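Local atomic coordinates of response regulator aspartate phosphatase I (Bacillus subtilis subsp. subtilis, PDB entry 4I1A), a protein that dephosphorylates the sporulation phosphotransferase Spo0F and activates the mobile element ICEBs1 by inactivating its repressor ImmR. Residues 117-122 with 150-155; 142-147 with 171-176; 160-165 with 187-192; 335-340 with 365-370. All coordinates share one frame; numbering follows the deposited sequence.

Contact 1: residues 117-122 with 150-155; sequences KELISA and SYVYYY
L119 turns both of its methyl groups toward helix 139-155. Its CD1 lies 3.7 Å from CD1 of Y155, and its CD2 is 4.4 Å from CG2 of V152. V152 is buried and also rests on F114 and Y126, which makes this the closely filled part of the contact. Y155 reaches across because its CG stands anti to the backbone N (chi1 -163°), and it crosses L119 at about a right angle. Residues 117-118 form the turn between two helices. K117, with positive phi, is the C-prime residue of the Schellman motif that ends helix 102-115. E118 is the N-cap of helix 119-129. The contact therefore sets a helix start against the last turns of the next helix in this TPR protein. The outer part is more exposed to solvent. K117 runs across the phenol end of Y155, with CD 3.7 Å from OH and CE 3.9 Å from CE2. No hydrogen bond joins them; NZ bonds to F114 O and makes a cation-pi contact with the F114 ring. A serine in place of K117 would probably uncover the phenol end of Y155 and leave the F114 ring without its cation. Y155 itself is largely solvent-exposed.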
# COMPACT_ATOMS: atom_id res chain seq x y z
N LYS A 117 10.38 4.97 -15.88
CA LYS A 117 9.70 5.94 -15.01
C LYS A 117 9.61 7.35 -15.59
O LYS A 117 9.52 8.33 -14.85
CB LYS A 117 10.32 5.94 -13.61
CG LYS A 117 10.09 4.65 -12.84
CD LYS A 117 8.60 4.45 -12.55
CE LYS A 117 8.30 3.01 -12.18
NZ LYS A 117 8.61 2.07 -13.30
N GLU A 118 9.63 7.44 -16.91
CA GLU A 118 9.27 8.68 -17.58
C GLU A 118 7.74 8.74 -17.67
O GLU A 118 7.15 8.37 -18.69
CB GLU A 118 9.91 8.76 -18.96
CG GLU A 118 11.43 8.85 -18.92
CD GLU A 118 11.92 10.06 -18.16
OE1 GLU A 118 12.59 9.88 -17.12
OE2 GLU A 118 11.65 11.20 -18.60
N LEU A 119 7.11 9.22 -16.60
CA LEU A 119 5.67 9.12 -16.43
C LEU A 119 4.86 9.94 -17.44
O LEU A 119 3.81 9.49 -17.92
CB LEU A 119 5.28 9.50 -15.00
CG LEU A 119 6.01 8.66 -13.95
CD1 LEU A 119 5.76 9.19 -12.54
CD2 LEU A 119 5.62 7.19 -14.07
N ILE A 120 5.36 11.14 -17.74
CA ILE A 120 4.72 12.01 -18.71
C ILE A 120 4.70 11.34 -20.08
O ILE A 120 3.66 11.33 -20.76
CB ILE A 120 5.40 13.42 -18.76
CG1 ILE A 120 4.48 14.48 -18.16
CG2 ILE A 120 5.74 13.83 -20.18
CD1 ILE A 120 3.95 14.15 -16.78
N SER A 121 5.82 10.74 -20.46
CA SER A 121 5.94 10.11 -21.78
C SER A 121 5.00 8.93 -21.89
O SER A 121 4.34 8.75 -22.90
CB SER A 121 7.38 9.66 -22.03
OG SER A 121 8.29 10.70 -21.75
N ALA A 122 4.95 8.14 -20.82
CA ALA A 122 4.12 6.94 -20.77
C ALA A 122 2.66 7.29 -21.01
O ALA A 122 2.02 6.72 -21.89
CB ALA A 122 4.30 6.21 -19.44
N SER A 150 -4.55 2.67 -15.86
CA SER A 150 -4.96 2.93 -14.48
C SER A 150 -3.75 2.90 -13.58
O SER A 150 -3.65 3.68 -12.63
CB SER A 150 -6.00 1.93 -13.99
OG SER A 150 -5.41 0.67 -13.73
N TYR A 151 -2.81 2.02 -13.90
CA TYR A 151 -1.62 1.82 -13.08
C TYR A 151 -0.66 3.02 -13.10
O TYR A 151 -0.18 3.44 -12.05
CB TYR A 151 -0.89 0.55 -13.51
CG TYR A 151 0.13 0.08 -12.50
CD1 TYR A 151 -0.27 -0.59 -11.35
CD2 TYR A 151 1.48 0.30 -12.70
CE1 TYR A 151 0.67 -1.02 -10.41
CE2 TYR A 151 2.42 -0.12 -11.77
CZ TYR A 151 2.01 -0.78 -10.63
OH TYR A 151 2.95 -1.21 -9.71
N VAL A 152 -0.36 3.57 -14.28
CA VAL A 152 0.50 4.74 -14.32
C VAL A 152 -0.19 5.91 -13.59
O VAL A 152 0.45 6.64 -12.83
CB VAL A 152 0.91 5.13 -15.77
CG1 VAL A 152 -0.26 5.09 -16.69
CG2 VAL A 152 1.57 6.53 -15.79
N TYR A 153 -1.50 6.04 -13.80
CA TYR A 153 -2.29 7.04 -13.10
C TYR A 153 -2.26 6.85 -11.59
O TYR A 153 -2.16 7.83 -10.84
CB TYR A 153 -3.73 7.03 -13.63
CG TYR A 153 -3.90 7.89 -14.86
CD1 TYR A 153 -3.32 9.16 -14.92
CD2 TYR A 153 -4.63 7.44 -15.95
CE1 TYR A 153 -3.47 9.96 -16.05
CE2 TYR A 153 -4.78 8.24 -17.09
CZ TYR A 153 -4.20 9.49 -17.13
OH TYR A 153 -4.35 10.28 -18.25
N TYR A 154 -2.32 5.60 -11.15
CA TYR A 154 -2.20 5.27 -9.73
C TYR A 154 -0.82 5.64 -9.19
O TYR A 154 -0.69 6.01 -8.02
CB TYR A 154 -2.48 3.78 -9.51
CG TYR A 154 -2.34 3.32 -8.08
CD1 TYR A 154 -3.15 3.85 -7.08
CD2 TYR A 154 -1.40 2.35 -7.72
CE1 TYR A 154 -3.02 3.44 -5.76
CE2 TYR A 154 -1.27 1.93 -6.40
CZ TYR A 154 -2.08 2.47 -5.43
OH TYR A 154 -1.97 2.06 -4.11
N TYR A 155 0.19 5.56 -10.03
CA TYR A 155 1.55 5.91 -9.62
C TYR A 155 1.66 7.41 -9.39
O TYR A 155 2.34 7.86 -8.47
CB TYR A 155 2.56 5.43 -10.67
CG TYR A 155 4.01 5.36 -10.20
CD1 TYR A 155 4.82 6.50 -10.21
CD2 TYR A 155 4.57 4.16 -9.78
CE1 TYR A 155 6.14 6.44 -9.79
CE2 TYR A 155 5.89 4.09 -9.36
CZ TYR A 155 6.67 5.23 -9.37
OH TYR A 155 7.99 5.17 -8.95

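Contact 2: residues 142-147 with 171-176; sequences KAEFFF and KIFREY
Helices 139-155 and 159-173 form an antiparallel pair, and A143 of the first meets I172 and F173 near the end of the second. The backbones come close at this level, with CA of A143 6.5 Å from CA of I172. A143 CB points into the contact and lies over one face of the F173 ring. It is 3.8 Å from the ring centroid and only 17° off the ring normal, which makes a CH-pi contact. The methyl sits off-centre, toward the CE2-CZ bond, 3.7 Å from CZ. I172 meets the same methyl from another direction: its CG2 is 4.1 Å from A143 CB. E144 adds a looser touch, its N lying 4.0 Å from F173 CZ. The chain of E144 starts away from the other helix, yet its CG still comes within 4.3 Å of F173 CZ. F173 also packs on Q182, T183 and C186 of helix 180-196. Replacing F173 by an alanine would probably leave the A143 methyl without its aromatic cover and open a gap among the three helices. The close approach at a small alanine, with a large ring set against it, is consistent with the tightly paired helices of the TPR fold.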
# COMPACT_ATOMS: atom_id res chain seq x y z
N LYS A 142 -8.20 -4.66 -24.85
CA LYS A 142 -8.64 -3.38 -24.32
C LYS A 142 -8.48 -3.36 -22.81
O LYS A 142 -7.98 -2.39 -22.23
CB LYS A 142 -10.11 -3.14 -24.65
CG LYS A 142 -10.38 -2.50 -25.99
CD LYS A 142 -11.87 -2.26 -26.20
CE LYS A 142 -12.60 -3.53 -26.64
NZ LYS A 142 -14.03 -3.28 -26.98
N ALA A 143 -8.95 -4.43 -22.17
CA ALA A 143 -8.90 -4.54 -20.72
C ALA A 143 -7.45 -4.47 -20.27
O ALA A 143 -7.12 -3.76 -19.33
CB ALA A 143 -9.57 -5.82 -20.24
N GLU A 144 -6.57 -5.21 -20.95
CA GLU A 144 -5.15 -5.17 -20.67
C GLU A 144 -4.62 -3.74 -20.78
O GLU A 144 -3.83 -3.30 -19.95
CB GLU A 144 -4.38 -6.13 -21.59
CG GLU A 144 -4.50 -7.61 -21.19
CD GLU A 144 -4.19 -8.57 -22.33
OE1 GLU A 144 -4.17 -8.14 -23.50
OE2 GLU A 144 -3.98 -9.78 -22.07
N PHE A 145 -5.09 -3.02 -21.79
CA PHE A 145 -4.70 -1.63 -22.01
C PHE A 145 -5.17 -0.70 -20.89
O PHE A 145 -4.40 0.11 -20.37
CB PHE A 145 -5.22 -1.12 -23.35
CG PHE A 145 -5.02 0.35 -23.56
CD1 PHE A 145 -3.75 0.86 -23.80
CD2 PHE A 145 -6.09 1.23 -23.49
CE1 PHE A 145 -3.55 2.22 -23.97
CE2 PHE A 145 -5.90 2.59 -23.67
CZ PHE A 145 -4.63 3.09 -23.91
N PHE A 146 -6.45 -0.80 -20.54
CA PHE A 146 -7.02 0.01 -19.47
C PHE A 146 -6.31 -0.23 -18.13
O PHE A 146 -6.07 0.72 -17.37
CB PHE A 146 -8.52 -0.27 -19.31
CG PHE A 146 -9.34 0.20 -20.48
CD1 PHE A 146 -8.97 1.31 -21.22
CD2 PHE A 146 -10.49 -0.48 -20.85
CE1 PHE A 146 -9.73 1.74 -22.31
CE2 PHE A 146 -11.26 -0.06 -21.93
CZ PHE A 146 -10.88 1.05 -22.67
N PHE A 147 -5.96 -1.48 -17.85
CA PHE A 147 -5.27 -1.81 -16.62
C PHE A 147 -3.96 -1.05 -16.51
O PHE A 147 -3.68 -0.42 -15.49
CB PHE A 147 -5.01 -3.31 -16.50
CG PHE A 147 -4.27 -3.68 -15.24
CD1 PHE A 147 -4.97 -3.88 -14.05
CD2 PHE A 147 -2.89 -3.82 -15.23
CE1 PHE A 147 -4.30 -4.21 -12.88
CE2 PHE A 147 -2.22 -4.15 -14.06
CZ PHE A 147 -2.92 -4.35 -12.89
N LYS A 171 -14.74 -4.19 -15.04
CA LYS A 171 -16.07 -4.59 -15.52
C LYS A 171 -16.02 -5.59 -16.69
O LYS A 171 -17.00 -6.27 -16.98
CB LYS A 171 -16.90 -3.37 -15.92
CG LYS A 171 -17.98 -2.98 -14.92
CD LYS A 171 -18.90 -1.92 -15.52
CE LYS A 171 -19.47 -2.38 -16.86
NZ LYS A 171 -20.31 -1.34 -17.53
N ILE A 172 -14.87 -5.66 -17.35
CA ILE A 172 -14.66 -6.60 -18.44
C ILE A 172 -14.01 -7.89 -17.92
O ILE A 172 -14.47 -8.99 -18.23
CB ILE A 172 -13.80 -5.98 -19.57
CG1 ILE A 172 -14.51 -4.77 -20.18
CG2 ILE A 172 -13.48 -7.01 -20.65
CD1 ILE A 172 -13.68 -4.02 -21.21
N PHE A 173 -12.94 -7.75 -17.14
CA PHE A 173 -12.20 -8.91 -16.61
C PHE A 173 -13.06 -9.88 -15.79
O PHE A 173 -12.84 -11.09 -15.84
CB PHE A 173 -10.99 -8.45 -15.78
CG PHE A 173 -9.74 -8.22 -16.58
CD1 PHE A 173 -9.30 -9.15 -17.50
CD2 PHE A 173 -8.98 -7.06 -16.39
CE1 PHE A 173 -8.13 -8.94 -18.24
CE2 PHE A 173 -7.81 -6.83 -17.13
CZ PHE A 173 -7.38 -7.77 -18.05
N ARG A 174 -14.02 -9.34 -15.04
CA ARG A 174 -14.92 -10.14 -14.20
C ARG A 174 -15.56 -11.31 -14.95
O ARG A 174 -15.63 -12.42 -14.42
CB ARG A 174 -16.03 -9.27 -13.60
CG ARG A 174 -15.55 -8.18 -12.68
CD ARG A 174 -16.51 -7.96 -11.52
NE ARG A 174 -17.88 -7.74 -11.97
CZ ARG A 174 -18.44 -6.55 -12.10
NH1 ARG A 174 -17.76 -5.44 -11.82
NH2 ARG A 174 -19.70 -6.45 -12.51
N GLU A 175 -16.03 -11.04 -16.16
CA GLU A 175 -16.72 -12.04 -16.97
C GLU A 175 -15.84 -13.24 -17.31
O GLU A 175 -16.08 -14.35 -16.83
CB GLU A 175 -17.24 -11.40 -18.27
CG GLU A 175 -18.12 -10.19 -18.05
CD GLU A 175 -19.36 -10.50 -17.22
OE1 GLU A 175 -20.34 -11.02 -17.79
OE2 GLU A 175 -19.34 -10.22 -16.00
N TYR A 176 -14.83 -13.00 -18.14
CA TYR A 176 -13.86 -14.02 -18.52
C TYR A 176 -13.26 -14.72 -17.30
O TYR A 176 -12.28 -14.26 -16.72
CB TYR A 176 -12.75 -13.40 -19.37
CG TYR A 176 -13.21 -12.87 -20.72
CD1 TYR A 176 -13.81 -11.62 -20.84
CD2 TYR A 176 -13.04 -13.63 -21.88
CE1 TYR A 176 -14.22 -11.14 -22.08
CE2 TYR A 176 -13.45 -13.15 -23.12
CZ TYR A 176 -14.04 -11.91 -23.21
OH TYR A 176 -14.45 -11.44 -24.45

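Contact 3: residues 160-165 with 187-192; sequences YFSMNY and QFIVAG
S162 and M163 of helix 159-173 face I189 and V190 of helix 180-196. Their backbones come very close: CA of M163 is 5.4 Å from CA of V190. The two segments share no hydrogen bond, and the touches between them are van der Waals contacts. S162 OG lies 3.5 Å from CG2 of I189, so a hydroxyl rests against a methyl branch. M163 supplies the other part. Its SD is 4.2 Å from CG1 of V190, an apolar contact, and 3.9 Å from O of V190. M163 leaves its helix with CG anti to the backbone N (chi1 -166°). The chain then bends at chi2 and chi3, which brings the sulfur over the V190 turn. V190 and I189 both pack in addition on A166, one turn further along helix 159-173. The two segments belong to neighbouring predicted TPR units, residues 160-165 to TPR 2 and residues 187-192 to TPR 3. The contact is thus probably a junction between successive repeats, as in the superhelical stacking of TPR proteins. Polar interactions reach beyond the two segments. S162 OG is held by two hydrogen bonds, one with O of S150 on helix 139-155 and one with ND2 of N193 on helix 180-196. The buried hydroxyl is thereby satisfied twice and links three helices. OG stands anti to the backbone N (chi1 170°), where it also touches the I189 methyl.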
# COMPACT_ATOMS: atom_id res chain seq x y z
N TYR A 160 -8.64 10.08 -9.55
CA TYR A 160 -9.84 10.07 -10.37
C TYR A 160 -9.65 9.26 -11.66
O TYR A 160 -10.47 8.41 -12.01
CB TYR A 160 -10.31 11.49 -10.69
CG TYR A 160 -11.69 11.54 -11.28
CD1 TYR A 160 -12.81 11.66 -10.46
CD2 TYR A 160 -11.89 11.42 -12.65
CE1 TYR A 160 -14.09 11.69 -10.99
CE2 TYR A 160 -13.17 11.44 -13.19
CZ TYR A 160 -14.27 11.58 -12.36
OH TYR A 160 -15.53 11.60 -12.89
N PHE A 161 -8.56 9.54 -12.37
CA PHE A 161 -8.27 8.86 -13.64
C PHE A 161 -7.98 7.37 -13.45
O PHE A 161 -8.44 6.54 -14.22
CB PHE A 161 -7.10 9.54 -14.36
CG PHE A 161 -7.51 10.73 -15.18
CD1 PHE A 161 -8.16 11.80 -14.60
CD2 PHE A 161 -7.24 10.77 -16.54
CE1 PHE A 161 -8.54 12.89 -15.35
CE2 PHE A 161 -7.62 11.87 -17.30
CZ PHE A 161 -8.26 12.93 -16.70
N SER A 162 -7.20 7.06 -12.42
CA SER A 162 -6.81 5.68 -12.16
C SER A 162 -8.04 4.82 -11.91
O SER A 162 -8.21 3.77 -12.53
CB SER A 162 -5.88 5.61 -10.95
OG SER A 162 -5.68 4.28 -10.54
N MET A 163 -8.91 5.28 -11.01
CA MET A 163 -10.09 4.52 -10.65
C MET A 163 -11.06 4.38 -11.81
O MET A 163 -11.79 3.39 -11.90
CB MET A 163 -10.77 5.13 -9.43
CG MET A 163 -11.79 4.22 -8.78
SD MET A 163 -11.84 4.49 -7.00
CE MET A 163 -11.50 6.25 -6.91
N ASN A 164 -11.06 5.36 -12.71
CA ASN A 164 -11.89 5.27 -13.91
C ASN A 164 -11.39 4.17 -14.83
O ASN A 164 -12.15 3.29 -15.25
CB ASN A 164 -11.92 6.61 -14.65
CG ASN A 164 -12.93 6.62 -15.80
OD1 ASN A 164 -12.67 6.09 -16.88
ND2 ASN A 164 -14.08 7.25 -15.57
N TYR A 165 -10.09 4.20 -15.13
CA TYR A 165 -9.52 3.21 -16.04
C TYR A 165 -9.48 1.82 -15.43
O TYR A 165 -9.55 0.82 -16.15
CB TYR A 165 -8.13 3.66 -16.53
CG TYR A 165 -8.22 4.69 -17.64
CD1 TYR A 165 -8.39 4.30 -18.97
CD2 TYR A 165 -8.15 6.05 -17.36
CE1 TYR A 165 -8.47 5.24 -19.99
CE2 TYR A 165 -8.24 6.99 -18.38
CZ TYR A 165 -8.41 6.58 -19.68
OH TYR A 165 -8.49 7.53 -20.69
N GLN A 187 -9.16 -4.86 -9.00
CA GLN A 187 -9.74 -4.55 -7.70
C GLN A 187 -8.72 -3.95 -6.71
O GLN A 187 -9.08 -3.08 -5.92
CB GLN A 187 -10.41 -5.79 -7.09
CG GLN A 187 -11.58 -6.33 -7.89
CD GLN A 187 -12.10 -7.65 -7.33
OE1 GLN A 187 -11.34 -8.43 -6.75
NE2 GLN A 187 -13.39 -7.90 -7.50
N PHE A 188 -7.47 -4.41 -6.74
CA PHE A 188 -6.44 -3.83 -5.87
C PHE A 188 -6.23 -2.37 -6.23
O PHE A 188 -6.05 -1.53 -5.36
CB PHE A 188 -5.08 -4.56 -5.96
CG PHE A 188 -5.02 -5.86 -5.19
CD1 PHE A 188 -6.15 -6.41 -4.60
CD2 PHE A 188 -3.82 -6.55 -5.07
CE1 PHE A 188 -6.09 -7.62 -3.89
CE2 PHE A 188 -3.75 -7.76 -4.37
CZ PHE A 188 -4.89 -8.30 -3.78
N ILE A 189 -6.23 -2.07 -7.53
CA ILE A 189 -6.05 -0.68 -7.96
C ILE A 189 -7.21 0.17 -7.46
O ILE A 189 -7.00 1.26 -6.91
CB ILE A 189 -5.95 -0.56 -9.50
CG1 ILE A 189 -4.84 -1.47 -10.04
CG2 ILE A 189 -5.67 0.88 -9.91
CD1 ILE A 189 -3.46 -1.05 -9.64
N VAL A 190 -8.44 -0.31 -7.65
CA VAL A 190 -9.62 0.40 -7.19
C VAL A 190 -9.49 0.70 -5.71
O VAL A 190 -9.58 1.86 -5.28
CB VAL A 190 -10.92 -0.38 -7.47
CG1 VAL A 190 -12.10 0.27 -6.76
CG2 VAL A 190 -11.19 -0.46 -8.98
N ALA A 191 -9.24 -0.35 -4.94
CA ALA A 191 -9.09 -0.26 -3.48
C ALA A 191 -7.90 0.59 -3.03
O ALA A 191 -8.01 1.30 -2.03
CB ALA A 191 -8.99 -1.64 -2.90
N GLY A 192 -6.77 0.50 -3.74
CA GLY A 192 -5.63 1.37 -3.48
C GLY A 192 -5.99 2.84 -3.67
O GLY A 192 -5.61 3.70 -2.88

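Contact 4: residues 335-340 with 365-370; sequences ADVENF and IEARRK
A367 points its single methyl at helix 334-351, where V337 and E338 receive it. CB of A367 is 3.7 Å from CG1 of V337 and 3.8 Å from the backbone N of E338. The V337 branch is put there by its torsion, with CG1 anti to the backbone N (chi1 169°). E338 meets the same methyl with the root of its side chain, CB to CB of A367 being 3.9 Å. Beyond CB, the E338 chain is extended and runs on to R368. There the carboxylate meets the aliphatic part of the arginine and not its charged end: OE1 of E338 is 3.9 Å from CB of R368. R368 bends at chi2 and chi3, and its end leads away from helix 334-351. The carboxylate and guanidinium planes stand nearly perpendicular, 87° apart. OE1 of E338 and NE of R368 are 6.5 Å apart, too far for a salt bridge, so any attraction between the charges is probably weak. The two short helical segments run antiparallel at 151°, with axes 8.2 Å apart. The small A367 side chain suits this close approach within the predicted TPR 6. V337 also packs on F325 and L328 of helix 318-330, so it is shared between that helix and helix 354-373. D336, elsewhere on helix 334-351, forms a salt bridge with K304 of helix 299-313.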
# COMPACT_ATOMS: atom_id res chain seq x y z
N ALA A 335 5.27 10.70 2.23
CA ALA A 335 3.97 10.11 2.57
C ALA A 335 4.07 9.33 3.89
O ALA A 335 3.27 9.57 4.81
CB ALA A 335 3.45 9.21 1.43
N ASP A 336 5.05 8.44 3.98
CA ASP A 336 5.37 7.73 5.23
C ASP A 336 5.64 8.68 6.38
O ASP A 336 5.16 8.46 7.47
CB ASP A 336 6.56 6.81 5.03
CG ASP A 336 6.23 5.63 4.16
OD1 ASP A 336 5.03 5.36 3.99
OD2 ASP A 336 7.16 4.97 3.67
N VAL A 337 6.37 9.76 6.12
CA VAL A 337 6.67 10.74 7.16
C VAL A 337 5.41 11.47 7.61
O VAL A 337 5.21 11.73 8.80
CB VAL A 337 7.73 11.78 6.69
CG1 VAL A 337 7.84 12.95 7.70
CG2 VAL A 337 9.07 11.11 6.49
N GLU A 338 4.56 11.80 6.65
CA GLU A 338 3.34 12.51 6.95
C GLU A 338 2.38 11.64 7.76
O GLU A 338 1.90 12.03 8.81
CB GLU A 338 2.68 12.96 5.64
CG GLU A 338 1.36 13.67 5.84
CD GLU A 338 0.49 13.62 4.58
OE1 GLU A 338 -0.41 14.46 4.44
OE2 GLU A 338 0.71 12.71 3.75
N ASN A 339 2.13 10.43 7.27
CA ASN A 339 1.22 9.52 7.95
C ASN A 339 1.71 9.08 9.33
O ASN A 339 0.96 9.12 10.30
CB ASN A 339 0.89 8.33 7.04
CG ASN A 339 0.12 8.76 5.78
OD1 ASN A 339 0.13 8.06 4.77
ND2 ASN A 339 -0.54 9.92 5.85
N PHE A 340 2.98 8.67 9.42
CA PHE A 340 3.51 8.20 10.69
C PHE A 340 3.66 9.30 11.73
O PHE A 340 3.41 9.07 12.92
CB PHE A 340 4.84 7.46 10.50
CG PHE A 340 4.66 6.03 10.14
CD1 PHE A 340 4.53 5.08 11.13
CD2 PHE A 340 4.57 5.64 8.81
CE1 PHE A 340 4.35 3.74 10.80
CE2 PHE A 340 4.38 4.30 8.46
CZ PHE A 340 4.27 3.35 9.46
N ILE A 365 3.01 18.62 8.69
CA ILE A 365 2.71 19.76 7.82
C ILE A 365 3.79 19.91 6.75
O ILE A 365 3.51 20.03 5.55
CB ILE A 365 2.63 21.10 8.58
CG1 ILE A 365 1.66 21.04 9.76
CG2 ILE A 365 2.28 22.22 7.62
CD1 ILE A 365 0.28 20.78 9.40
N GLU A 366 5.03 19.93 7.22
CA GLU A 366 6.22 20.04 6.37
C GLU A 366 6.29 18.92 5.34
O GLU A 366 6.56 19.19 4.17
CB GLU A 366 7.49 20.03 7.24
CG GLU A 366 8.34 21.28 7.12
CD GLU A 366 8.96 21.43 5.73
OE1 GLU A 366 9.96 20.73 5.45
OE2 GLU A 366 8.43 22.25 4.93
N ALA A 367 6.05 17.69 5.78
CA ALA A 367 6.07 16.55 4.86
C ALA A 367 5.02 16.71 3.77
O ALA A 367 5.29 16.43 2.59
CB ALA A 367 5.88 15.24 5.61
N ARG A 368 3.83 17.16 4.16
CA ARG A 368 2.74 17.41 3.23
C ARG A 368 3.17 18.46 2.21
O ARG A 368 2.99 18.28 1.00
CB ARG A 368 1.49 17.88 3.99
CG ARG A 368 0.27 18.25 3.13
CD ARG A 368 -0.38 19.58 3.60
NE ARG A 368 0.30 20.77 3.08
CZ ARG A 368 -0.19 22.01 3.11
NH1 ARG A 368 -1.38 22.25 3.65
NH2 ARG A 368 0.51 23.02 2.61
N ARG A 369 3.76 19.56 2.68
CA ARG A 369 4.27 20.59 1.79
C ARG A 369 5.29 20.04 0.80
O ARG A 369 5.29 20.41 -0.38
CB ARG A 369 4.86 21.76 2.57
CG ARG A 369 3.78 22.59 3.27
CD ARG A 369 4.34 23.78 4.03
NE ARG A 369 3.25 24.65 4.47
CZ ARG A 369 3.17 25.20 5.68
NH1 ARG A 369 4.11 24.97 6.59
NH2 ARG A 369 2.14 25.98 5.99
N LYS A 370 6.14 19.13 1.26
CA LYS A 370 7.13 18.53 0.38
C LYS A 370 6.50 17.64 -0.68
O LYS A 370 7.01 17.56 -1.80
CB LYS A 370 8.21 17.79 1.18
CG LYS A 370 9.23 18.76 1.77
CD LYS A 370 10.23 18.07 2.66
CE LYS A 370 11.41 18.99 2.96
NZ LYS A 370 12.12 19.38 1.70

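How the contacts relate
Contacts 1, 2 and 3 belong to one neighbourhood, while contact 4 lies apart near the C-terminal end of the array. Contacts 1 and 2 both use helix 139-155, at different levels, and contacts 2 and 3 both use helix 159-173. Contacts 1 and 3 also touch. Contact 3 is the most buried. The other three are partly buried, and contacts 1 and 4 each include an exposed residue. Their chemistry follows: aromatic and aliphatic groups in contact 2, a bonded serine beside apolar chains in contact 3, a lysine at the margin of contact 1, and the aliphatic parts of a glutamate and an arginine in contact 4. Contacts 2 and 4 both close round an alanine.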